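Local coordinates for protein EcmrR transcriptional regulator (Escherichia coli, PDB 6WL5) that probably regulates transcription as a multidrug-sensing MerR family activator, its GyrI-like C-terminal domain binding cationic amphiphiles such as cetyl-trimethyl-ammonium, at residues A[2-10]-A[97-105]; A[125-136]-A[149-159]. One frame throughout, in Å; residues are numbered along the deposited sequence.

Interaction 1 (A[2-10]-A[97-105]); sequences MLYQAALKE and AVTVIHKGP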
loop_
_atom_site.group_PDB
_atom_site.type_symbol
_atom_site.label_atom_id
_atom_site.label_comp_id
_atom_site.label_asym_id
_atom_site.label_seq_id
_atom_site.Cartn_x
_atom_site.Cartn_y
_atom_site.Cartn_z
ATOM N N MET A 2 -16.535 -2.785 11.993
ATOM C CA MET A 2 -16.069 -3.904 11.174
ATOM C C MET A 2 -15.206 -4.806 12.048
ATOM O O MET A 2 -14.557 -4.327 12.974
ATOM C CB MET A 2 -15.248 -3.408 9.989
ATOM C CG MET A 2 -15.205 -4.384 8.798
ATOM S SD MET A 2 -13.651 -4.412 7.867
ATOM C CE MET A 2 -12.969 -5.927 8.582
ATOM N N LEU A 3 -15.186 -6.103 11.745
ATOM C CA LEU A 3 -14.531 -7.112 12.578
ATOM C C LEU A 3 -13.242 -7.544 11.881
ATOM O O LEU A 3 -13.246 -8.444 11.037
ATOM C CB LEU A 3 -15.455 -8.302 12.755
ATOM C CG LEU A 3 -16.235 -8.362 14.065
ATOM C CD1 LEU A 3 -15.310 -8.806 15.185
ATOM C CD2 LEU A 3 -16.880 -7.016 14.389
ATOM N N TYR A 4 -12.137 -6.912 12.248
ATOM C CA TYR A 4 -10.852 -7.233 11.643
ATOM C C TYR A 4 -10.362 -8.589 12.137
ATOM O O TYR A 4 -10.577 -8.970 13.293
ATOM C CB TYR A 4 -9.826 -6.157 12.010
ATOM C CG TYR A 4 -10.200 -4.804 11.421
ATOM C CD1 TYR A 4 -10.091 -4.551 10.055
ATOM C CD2 TYR A 4 -10.657 -3.772 12.230
ATOM C CE1 TYR A 4 -10.420 -3.321 9.511
ATOM C CE2 TYR A 4 -10.996 -2.540 11.700
ATOM C CZ TYR A 4 -10.870 -2.319 10.347
ATOM O OH TYR A 4 -11.245 -1.108 9.843
ATOM N N GLN A 5 -9.630 -9.290 11.265
ATOM C CA GLN A 5 -9.152 -10.662 11.494
ATOM C C GLN A 5 -7.686 -10.773 11.076
ATOM O O GLN A 5 -7.385 -10.958 9.895
ATOM C CB GLN A 5 -10.068 -11.603 10.695
ATOM C CG GLN A 5 -9.700 -13.073 10.616
ATOM C CD GLN A 5 -10.710 -13.891 9.774
ATOM O OE1 GLN A 5 -11.198 -14.937 10.213
ATOM N NE2 GLN A 5 -11.026 -13.408 8.570
ATOM N N ALA A 6 -6.760 -10.708 12.044
ATOM C CA ALA A 6 -5.347 -10.751 11.713
ATOM C C ALA A 6 -4.963 -12.058 11.025
ATOM O O ALA A 6 -5.391 -13.134 11.428
ATOM C CB ALA A 6 -4.533 -10.672 13.001
ATOM N N ALA A 7 -4.099 -11.958 10.010
ATOM C CA ALA A 7 -3.435 -13.098 9.387
ATOM C C ALA A 7 -1.950 -12.791 9.318
ATOM O O ALA A 7 -1.556 -11.638 9.354
ATOM C CB ALA A 7 -3.937 -13.326 7.974
ATOM N N LEU A 8 -1.114 -13.815 9.338
ATOM C CA LEU A 8 0.320 -13.646 9.253
ATOM C C LEU A 8 0.770 -14.259 7.941
ATOM O O LEU A 8 0.345 -15.368 7.605
ATOM C CB LEU A 8 0.918 -14.405 10.432
ATOM C CG LEU A 8 2.325 -14.071 10.816
ATOM C CD1 LEU A 8 2.527 -12.581 11.189
ATOM C CD2 LEU A 8 2.779 -14.939 12.008
ATOM N N LYS A 9 1.567 -13.505 7.174
ATOM C CA LYS A 9 1.959 -13.982 5.853
ATOM C C LYS A 9 3.372 -13.552 5.501
ATOM O O LYS A 9 3.917 -12.607 6.071
ATOM C CB LYS A 9 0.973 -13.503 4.788
ATOM C CG LYS A 9 0.837 -12.009 4.651
ATOM C CD LYS A 9 -0.154 -11.659 3.509
ATOM C CE LYS A 9 -1.569 -12.132 3.790
ATOM N NZ LYS A 9 -2.498 -11.617 2.701
ATOM N N GLU A 10 3.987 -14.286 4.588
ATOM C CA GLU A 10 5.250 -13.887 3.983
ATOM C C GLU A 10 4.937 -13.287 2.618
ATOM O O GLU A 10 4.286 -13.944 1.785
ATOM C CB GLU A 10 6.209 -15.071 3.829
ATOM C CG GLU A 10 6.417 -15.850 5.093
ATOM C CD GLU A 10 7.404 -15.230 6.056
ATOM O OE1 GLU A 10 7.981 -14.178 5.714
ATOM O OE2 GLU A 10 7.611 -15.818 7.157
ATOM N N ALA A 97 4.543 -10.185 7.377
ATOM C CA ALA A 97 3.576 -9.160 7.743
ATOM C C ALA A 97 2.413 -9.756 8.505
ATOM O O ALA A 97 1.929 -10.851 8.164
ATOM C CB ALA A 97 3.017 -8.458 6.493
ATOM N N VAL A 98 1.917 -8.994 9.483
ATOM C CA VAL A 98 0.575 -9.207 9.995
ATOM C C VAL A 98 -0.375 -8.287 9.245
ATOM O O VAL A 98 -0.069 -7.102 9.013
ATOM C CB VAL A 98 0.516 -9.043 11.520
ATOM C CG1 VAL A 98 0.881 -7.637 12.005
ATOM C CG2 VAL A 98 -0.834 -9.503 12.064
ATOM N N THR A 99 -1.485 -8.859 8.782
ATOM C CA THR A 99 -2.401 -8.178 7.879
ATOM C C THR A 99 -3.841 -8.252 8.367
ATOM O O THR A 99 -4.238 -9.205 9.044
ATOM C CB THR A 99 -2.302 -8.789 6.463
ATOM O OG1 THR A 99 -2.874 -10.108 6.429
ATOM C CG2 THR A 99 -0.867 -8.864 5.976
ATOM N N VAL A 100 -4.643 -7.256 7.965
ATOM C CA VAL A 100 -6.098 -7.320 8.075
ATOM C C VAL A 100 -6.689 -6.766 6.798
ATOM O O VAL A 100 -6.075 -5.944 6.128
ATOM C CB VAL A 100 -6.688 -6.548 9.270
ATOM C CG1 VAL A 100 -6.226 -7.152 10.571
ATOM C CG2 VAL A 100 -6.358 -5.055 9.196
ATOM N N ILE A 101 -7.872 -7.219 6.492
ATOM C CA ILE A 101 -8.677 -6.627 5.426
ATOM C C ILE A 101 -9.607 -5.569 6.002
ATOM O O ILE A 101 -10.413 -5.845 6.910
ATOM C CB ILE A 101 -9.482 -7.711 4.683
ATOM C CG1 ILE A 101 -8.539 -8.676 3.962
ATOM C CG2 ILE A 101 -10.512 -7.085 3.725
ATOM C CD1 ILE A 101 -7.947 -8.134 2.666
ATOM N N HIS A 102 -9.524 -4.364 5.434
ATOM C CA HIS A 102 -10.479 -3.301 5.676
ATOM C C HIS A 102 -11.518 -3.293 4.555
ATOM O O HIS A 102 -11.183 -3.097 3.374
ATOM C CB HIS A 102 -9.781 -1.954 5.724
ATOM C CG HIS A 102 -10.724 -0.831 5.940
ATOM N ND1 HIS A 102 -11.283 -0.564 7.176
ATOM C CD2 HIS A 102 -11.280 0.042 5.068
ATOM C CE1 HIS A 102 -12.133 0.444 7.043
ATOM N NE2 HIS A 102 -12.112 0.855 5.789
ATOM N N LYS A 103 -12.753 -3.617 4.904
ATOM C CA LYS A 103 -13.868 -3.508 3.980
ATOM C C LYS A 103 -14.494 -2.126 4.095
ATOM O O LYS A 103 -14.629 -1.578 5.189
ATOM C CB LYS A 103 -14.928 -4.562 4.302
ATOM C CG LYS A 103 -14.517 -5.990 3.917
ATOM C CD LYS A 103 -14.246 -6.131 2.397
ATOM C CE LYS A 103 -15.522 -6.005 1.592
ATOM N NZ LYS A 103 -16.456 -7.099 1.973
ATOM N N GLY A 104 -14.879 -1.564 2.957
ATOM C CA GLY A 104 -15.586 -0.313 2.942
ATOM C C GLY A 104 -14.760 0.902 2.582
ATOM O O GLY A 104 -13.608 0.823 2.134
ATOM N N PRO A 105 -15.414 2.062 2.695
ATOM C CA PRO A 105 -14.799 3.325 2.300
ATOM C C PRO A 105 -13.600 3.685 3.156
ATOM O O PRO A 105 -13.355 3.119 4.226
ATOM C CB PRO A 105 -15.928 4.355 2.507
ATOM C CG PRO A 105 -17.158 3.612 2.662
ATOM C CD PRO A 105 -16.833 2.215 3.065
HETATM O O HOH W 1 -9.747 -8.527 8.366
#
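Tyr4 runs alongside strand 97-103, its ring edge turned to Ile101 O and His102. Its CB rests 4.0 Å from Val100 CG1. Past CG, ring atom CD1 lies 3.9 Å from Val100 CG2; Ile101 O sits at the ring edge near its plane, 3.4 Å from CD1. The ring leaves the backbone with CG anti to the carbonyl carbon (chi1 -65°), which lays the side chain alongside that of His102, both pointing the same way. At the tip, Tyr4 OH and His102 ND1 share a hydrogen bond of 2.7 Å; the rings meet rim to rim, their planes 22° apart. The imidazole is gripped at both nitrogens, because NE2 donates to Pro105 O, 3.0 Å away and close to the ring plane, and this fixes its rotation. Beyond Tyr4, Met2 SD takes a weak hydrogen bond from Lys103 N. One water accepts from both Gln5 N and Ile101 N, bridging backbones that have drawn apart. Closer pairing begins at Ala7, which exchanges two backbone bonds with Thr99; Lys9 does the same with Ala97. The Lys9 chain then crosses Thr99, its CE 3.6 Å from Thr99 OG1, on its way to a salt bridge with Glu151. This is an antiparallel ladder, preceded by an irregular N-terminal arm that follows the same strand, in the sheet of a GyrI-like domain.

Interaction 2 (A[125-136]-A[149-159]); sequences YLLTNSPRESYI and MTEIQFPVEKV. With 16A (cetyl-trimethyl-ammonium), chain E; EDO (1,2-ethanediol), chain K.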
loop_
_atom_site.group_PDB
_atom_site.type_symbol
_atom_site.label_atom_id
_atom_site.label_comp_id
_atom_site.label_asym_id
_atom_site.label_seq_id
_atom_site.Cartn_x
_atom_site.Cartn_y
_atom_site.Cartn_z
ATOM N N TYR A 125 5.029 -8.894 19.028
ATOM C CA TYR A 125 5.737 -8.549 17.807
ATOM C C TYR A 125 6.251 -7.117 17.880
ATOM O O TYR A 125 5.930 -6.357 18.789
ATOM C CB TYR A 125 4.854 -8.754 16.572
ATOM C CG TYR A 125 4.729 -10.217 16.176
ATOM C CD1 TYR A 125 3.887 -11.085 16.877
ATOM C CD2 TYR A 125 5.484 -10.742 15.133
ATOM C CE1 TYR A 125 3.764 -12.414 16.505
ATOM C CE2 TYR A 125 5.371 -12.078 14.757
ATOM C CZ TYR A 125 4.512 -12.907 15.441
ATOM O OH TYR A 125 4.407 -14.239 15.069
ATOM N N LEU A 126 7.068 -6.775 16.884
ATOM C CA LEU A 126 7.623 -5.442 16.695
ATOM C C LEU A 126 7.401 -5.032 15.246
ATOM O O LEU A 126 7.690 -5.822 14.340
ATOM C CB LEU A 126 9.127 -5.482 17.006
ATOM C CG LEU A 126 9.947 -4.217 16.716
ATOM C CD1 LEU A 126 9.532 -3.032 17.568
ATOM C CD2 LEU A 126 11.433 -4.490 16.916
ATOM N N LEU A 127 6.886 -3.805 15.028
ATOM C CA LEU A 127 6.794 -3.238 13.674
ATOM C C LEU A 127 8.191 -2.839 13.198
ATOM O O LEU A 127 8.874 -2.042 13.855
ATOM C CB LEU A 127 5.870 -2.013 13.673
ATOM C CG LEU A 127 5.657 -1.251 12.361
ATOM C CD1 LEU A 127 4.897 -2.053 11.319
ATOM C CD2 LEU A 127 4.892 0.033 12.667
ATOM N N THR A 128 8.641 -3.404 12.073
ATOM C CA THR A 128 10.020 -3.238 11.643
ATOM C C THR A 128 10.222 -2.588 10.274
ATOM O O THR A 128 11.385 -2.457 9.846
ATOM C CB THR A 128 10.713 -4.616 11.639
ATOM O OG1 THR A 128 9.971 -5.520 10.820
ATOM C CG2 THR A 128 10.805 -5.225 13.061
ATOM N N ASN A 129 9.151 -2.209 9.563
ATOM C CA ASN A 129 9.290 -1.443 8.327
ATOM C C ASN A 129 7.967 -0.741 8.060
ATOM O O ASN A 129 7.027 -0.828 8.857
ATOM C CB ASN A 129 9.741 -2.319 7.148
ATOM C CG ASN A 129 10.657 -1.562 6.168
ATOM O OD1 ASN A 129 10.458 -0.361 5.904
ATOM N ND2 ASN A 129 11.698 -2.257 5.660
ATOM N N SER A 130 7.913 -0.004 6.949
ATOM C CA SER A 130 6.763 0.852 6.663
ATOM C C SER A 130 5.495 0.040 6.408
ATOM O O SER A 130 5.511 -0.882 5.586
ATOM C CB SER A 130 7.102 1.649 5.415
ATOM O OG SER A 130 8.249 2.423 5.651
ATOM N N PRO A 131 4.378 0.369 7.068
ATOM C CA PRO A 131 3.093 -0.237 6.702
ATOM C C PRO A 131 2.774 -0.087 5.222
ATOM O O PRO A 131 3.102 0.919 4.598
ATOM C CB PRO A 131 2.093 0.531 7.580
ATOM C CG PRO A 131 2.935 0.904 8.825
ATOM C CD PRO A 131 4.249 1.291 8.224
ATOM N N ARG A 132 2.137 -1.115 4.670
ATOM C CA ARG A 132 1.640 -1.102 3.297
ATOM C C ARG A 132 0.120 -1.156 3.281
ATOM O O ARG A 132 -0.500 -1.855 4.093
ATOM C CB ARG A 132 2.176 -2.317 2.531
ATOM C CG ARG A 132 3.645 -2.640 2.738
ATOM C CD ARG A 132 4.167 -3.688 1.788
ATOM N NE ARG A 132 5.600 -3.854 1.977
ATOM C CZ ARG A 132 6.329 -4.750 1.331
ATOM N NH1 ARG A 132 5.735 -5.560 0.457
ATOM N NH2 ARG A 132 7.629 -4.874 1.588
ATOM N N GLU A 133 -0.468 -0.411 2.341
ATOM C CA GLU A 133 -1.915 -0.305 2.196
ATOM C C GLU A 133 -2.226 -0.757 0.782
ATOM O O GLU A 133 -1.969 -0.030 -0.175
ATOM C CB GLU A 133 -2.327 1.154 2.430
ATOM C CG GLU A 133 -3.799 1.473 2.364
ATOM C CD GLU A 133 -3.999 2.916 2.833
ATOM O OE1 GLU A 133 -4.186 3.090 4.043
ATOM O OE2 GLU A 133 -3.900 3.849 1.986
ATOM N N SER A 134 -2.726 -1.981 0.639
ATOM C CA SER A 134 -2.836 -2.668 -0.639
ATOM C C SER A 134 -4.275 -2.576 -1.145
ATOM O O SER A 134 -5.192 -3.145 -0.530
ATOM C CB SER A 134 -2.439 -4.130 -0.433
ATOM O OG SER A 134 -2.550 -4.855 -1.640
ATOM N N TYR A 135 -4.449 -1.942 -2.312
ATOM C CA TYR A 135 -5.763 -1.636 -2.866
ATOM C C TYR A 135 -6.199 -2.804 -3.740
ATOM O O TYR A 135 -5.510 -3.150 -4.706
ATOM C CB TYR A 135 -5.697 -0.350 -3.707
ATOM C CG TYR A 135 -5.089 0.765 -2.867
ATOM C CD1 TYR A 135 -5.774 1.295 -1.803
ATOM C CD2 TYR A 135 -3.813 1.236 -3.129
ATOM C CE1 TYR A 135 -5.201 2.280 -0.992
ATOM C CE2 TYR A 135 -3.245 2.212 -2.356
ATOM C CZ TYR A 135 -3.923 2.721 -1.277
ATOM O OH TYR A 135 -3.296 3.689 -0.518
ATOM N N ILE A 136 -7.338 -3.403 -3.402
ATOM C CA ILE A 136 -7.837 -4.592 -4.098
ATOM C C ILE A 136 -9.096 -4.268 -4.890
ATOM O O ILE A 136 -9.076 -4.241 -6.133
ATOM C CB ILE A 136 -8.031 -5.754 -3.091
ATOM C CG1 ILE A 136 -6.724 -6.081 -2.376
ATOM C CG2 ILE A 136 -8.592 -6.989 -3.783
ATOM C CD1 ILE A 136 -6.916 -6.932 -1.155
ATOM N N MET A 149 -12.234 -3.260 -0.751
ATOM C CA MET A 149 -11.369 -4.157 0.008
ATOM C C MET A 149 -9.943 -3.659 -0.121
ATOM O O MET A 149 -9.405 -3.556 -1.237
ATOM C CB MET A 149 -11.501 -5.590 -0.523
ATOM C CG MET A 149 -10.445 -6.513 -0.019
ATOM S SD MET A 149 -10.663 -8.211 -0.552
ATOM C CE MET A 149 -12.185 -8.525 0.303
ATOM N N THR A 150 -9.324 -3.399 1.030
ATOM C CA THR A 150 -7.979 -2.852 1.151
ATOM C C THR A 150 -7.294 -3.648 2.238
ATOM O O THR A 150 -7.819 -3.761 3.355
ATOM C CB THR A 150 -8.064 -1.375 1.556
ATOM O OG1 THR A 150 -8.966 -0.663 0.687
ATOM C CG2 THR A 150 -6.736 -0.665 1.497
ATOM N N GLU A 151 -6.130 -4.196 1.928
ATOM C CA GLU A 151 -5.397 -4.966 2.911
ATOM C C GLU A 151 -4.308 -4.113 3.534
ATOM O O GLU A 151 -3.490 -3.517 2.821
ATOM C CB GLU A 151 -4.806 -6.255 2.333
ATOM C CG GLU A 151 -4.105 -7.078 3.406
ATOM C CD GLU A 151 -3.779 -8.488 2.986
ATOM O OE1 GLU A 151 -4.686 -9.360 2.996
ATOM O OE2 GLU A 151 -2.603 -8.726 2.650
ATOM N N ILE A 152 -4.312 -4.047 4.860
ATOM C CA ILE A 152 -3.287 -3.305 5.614
ATOM C C ILE A 152 -2.253 -4.309 6.108
ATOM O O ILE A 152 -2.616 -5.318 6.714
ATOM C CB ILE A 152 -3.879 -2.486 6.778
ATOM C CG1 ILE A 152 -5.049 -1.592 6.331
ATOM C CG2 ILE A 152 -2.759 -1.638 7.400
ATOM C CD1 ILE A 152 -4.777 -0.744 5.097
ATOM N N GLN A 153 -0.981 -4.048 5.810
ATOM C CA GLN A 153 0.115 -4.998 6.052
ATOM C C GLN A 153 1.188 -4.332 6.904
ATOM O O GLN A 153 1.849 -3.401 6.457
ATOM C CB GLN A 153 0.713 -5.474 4.718
ATOM C CG GLN A 153 -0.357 -5.853 3.663
ATOM C CD GLN A 153 0.234 -6.217 2.318
ATOM O OE1 GLN A 153 1.167 -5.564 1.828
ATOM N NE2 GLN A 153 -0.367 -7.211 1.666
ATOM N N PHE A 154 1.394 -4.843 8.120
ATOM C CA PHE A 154 2.446 -4.357 9.012
ATOM C C PHE A 154 3.653 -5.287 8.954
ATOM O O PHE A 154 3.547 -6.459 9.382
ATOM C CB PHE A 154 1.920 -4.309 10.452
ATOM C CG PHE A 154 1.195 -3.033 10.829
ATOM C CD1 PHE A 154 0.531 -2.248 9.895
ATOM C CD2 PHE A 154 1.185 -2.621 12.137
ATOM C CE1 PHE A 154 -0.133 -1.097 10.273
ATOM C CE2 PHE A 154 0.542 -1.457 12.513
ATOM C CZ PHE A 154 -0.118 -0.692 11.576
ATOM N N PRO A 155 4.801 -4.835 8.449
ATOM C CA PRO A 155 6.021 -5.664 8.510
ATOM C C PRO A 155 6.431 -5.869 9.957
ATOM O O PRO A 155 6.586 -4.906 10.702
ATOM C CB PRO A 155 7.055 -4.833 7.734
ATOM C CG PRO A 155 6.233 -3.824 6.932
ATOM C CD PRO A 155 5.060 -3.524 7.834
ATOM N N VAL A 156 6.590 -7.127 10.362
ATOM C CA VAL A 156 6.882 -7.425 11.760
ATOM C C VAL A 156 7.943 -8.500 11.946
ATOM O O VAL A 156 8.260 -9.273 11.040
ATOM C CB VAL A 156 5.607 -7.845 12.544
ATOM C CG1 VAL A 156 4.600 -6.719 12.618
ATOM C CG2 VAL A 156 4.955 -9.056 11.910
ATOM N N GLU A 157 8.477 -8.529 13.172
ATOM C CA GLU A 157 9.354 -9.573 13.678
ATOM C C GLU A 157 8.917 -9.922 15.094
ATOM O O GLU A 157 8.498 -9.050 15.859
ATOM C CB GLU A 157 10.805 -9.074 13.596
ATOM C CG GLU A 157 11.193 -8.799 12.139
ATOM C CD GLU A 157 12.599 -8.309 11.926
ATOM O OE1 GLU A 157 13.263 -7.931 12.904
ATOM O OE2 GLU A 157 13.028 -8.301 10.749
ATOM N N LYS A 158 8.983 -11.211 15.425
ATOM C CA LYS A 158 8.611 -11.660 16.751
ATOM C C LYS A 158 9.649 -11.200 17.757
ATOM O O LYS A 158 10.857 -11.263 17.506
ATOM C CB LYS A 158 8.551 -13.193 16.720
ATOM C CG LYS A 158 8.128 -13.868 18.004
ATOM C CD LYS A 158 6.644 -13.635 18.329
ATOM C CE LYS A 158 6.344 -14.096 19.767
ATOM N NZ LYS A 158 4.858 -14.114 20.027
ATOM N N VAL A 159 9.182 -10.736 18.904
ATOM C CA VAL A 159 10.109 -10.293 19.909
ATOM C C VAL A 159 10.594 -11.499 20.679
ATOM O O VAL A 159 11.765 -11.546 20.962
ATOM C CB VAL A 159 9.546 -9.246 20.823
ATOM C CG1 VAL A 159 10.540 -8.988 21.980
ATOM C CG2 VAL A 159 9.319 -7.990 20.038
ATOM O OXT VAL A 159 9.847 -12.422 21.016
HETATM C C1 16A E . 5.410 1.287 19.387
HETATM C C2 16A E . 5.097 1.969 18.064
HETATM C C3 16A E . 3.827 2.813 18.148
HETATM C C4 16A E . 3.140 3.044 16.798
HETATM C C5 16A E . 4.046 2.960 15.566
HETATM C C6 16A E . 3.320 3.511 14.343
HETATM C C7 16A E . 4.213 3.879 13.172
HETATM C C8 16A E . 3.368 4.626 12.147
HETATM C C9 16A E . 3.510 4.006 10.784
HETATM C C10 16A E . 3.492 5.022 9.640
HETATM C C11 16A E . 2.275 5.935 9.571
HETATM C C12 16A E . 0.982 5.216 9.209
HETATM C C13 16A E . -0.011 6.250 8.676
HETATM C C14 16A E . -1.176 5.553 8.000
HETATM C C15 16A E . -2.282 6.536 7.656
HETATM C C16 16A E . -3.281 5.819 6.794
HETATM N N1 16A E . -4.503 6.606 6.560
HETATM C C17 16A E . -4.236 7.968 6.062
HETATM C C18 16A E . -5.226 5.809 5.556
HETATM C C19 16A E . -5.351 6.602 7.755
HETATM C C1 EDO K . 9.402 -13.516 12.233
HETATM O O1 EDO K . 9.852 -12.987 13.491
HETATM C C2 EDO K . 8.891 -12.408 11.318
HETATM O O2 EDO K . 9.955 -11.589 10.808
#
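Lys158 crosses the Tyr125 ring nearly at right angles and sets CD over one face, 3.8 Å from the centroid, a CH-pi contact. With CG anti to the carbonyl carbon (chi1 -77°), the ring also brings CD2 to 3.7 Å from Val156 CG2. Replacing Tyr125 by alanine removes the ring, which would probably leave Lys158 CD without its aromatic face and open a gap beside Val156 CG2. Farther along, Leu127 CD1 packs on Phe154 CB and Pro155, while Pro131 CB meets Phe154 CE1 at 3.9 Å. Glu133 CG touches Ile152 and Thr150 methyls. On the opposite face Arg132 and Gln153 cross obliquely, Gln153 OE1 3.5 Å from Arg132 CB. Tyr54 OH meets Arg132 NH1 and Gln153 OE1; Arg132 NH2 reaches Pro93 O and Gln153 NE2 donates to Glu151 OE2.

Behind stand two antiparallel ladders, their register shifted by two residues across the loop 128-131. Thr128 N closes the first on Pro155 O, from above the carbonyl plane; Arg132 with Gln153 and Ser134 with Glu151 exchange paired bonds in the second.

Three tyrosine hydroxyls hold the Glu133 carboxylate: Tyr135 OH donates to the anti lone pair of OE2 at 2.6 Å, while Tyr59 and Tyr113, themselves pocket residues, bond OE2 and OE1. OE1 lies 3.3 Å from C18 of cetyl-trimethyl-ammonium, so the carboxylate probably attracts a quaternary head unable to donate a hydrogen bond.

Overall arrangement
Interactions 1 and 2 occupy one antiparallel sheet, in which strands 88-103 and 149-158 run side by side; their centres are 9 Å apart. The sheet is stitched between them by probable backbone hydrogen bonds, His102 N to Thr150 O and Val98 O to Phe154 N, each 2.8 Å. Ile101 CD1 also packs 3.5 Å from Glu151 OE1, and Thr99 CB 3.5 Å from Ile152 O. Interaction 2 contributes Leu127, Pro131 and Glu133 to the wall of one cetyl-trimethyl-ammonium site, and Tyr135 and Ile136 to others; the His102 side chain of interaction 1 stays about 8 Å from a bound detergent.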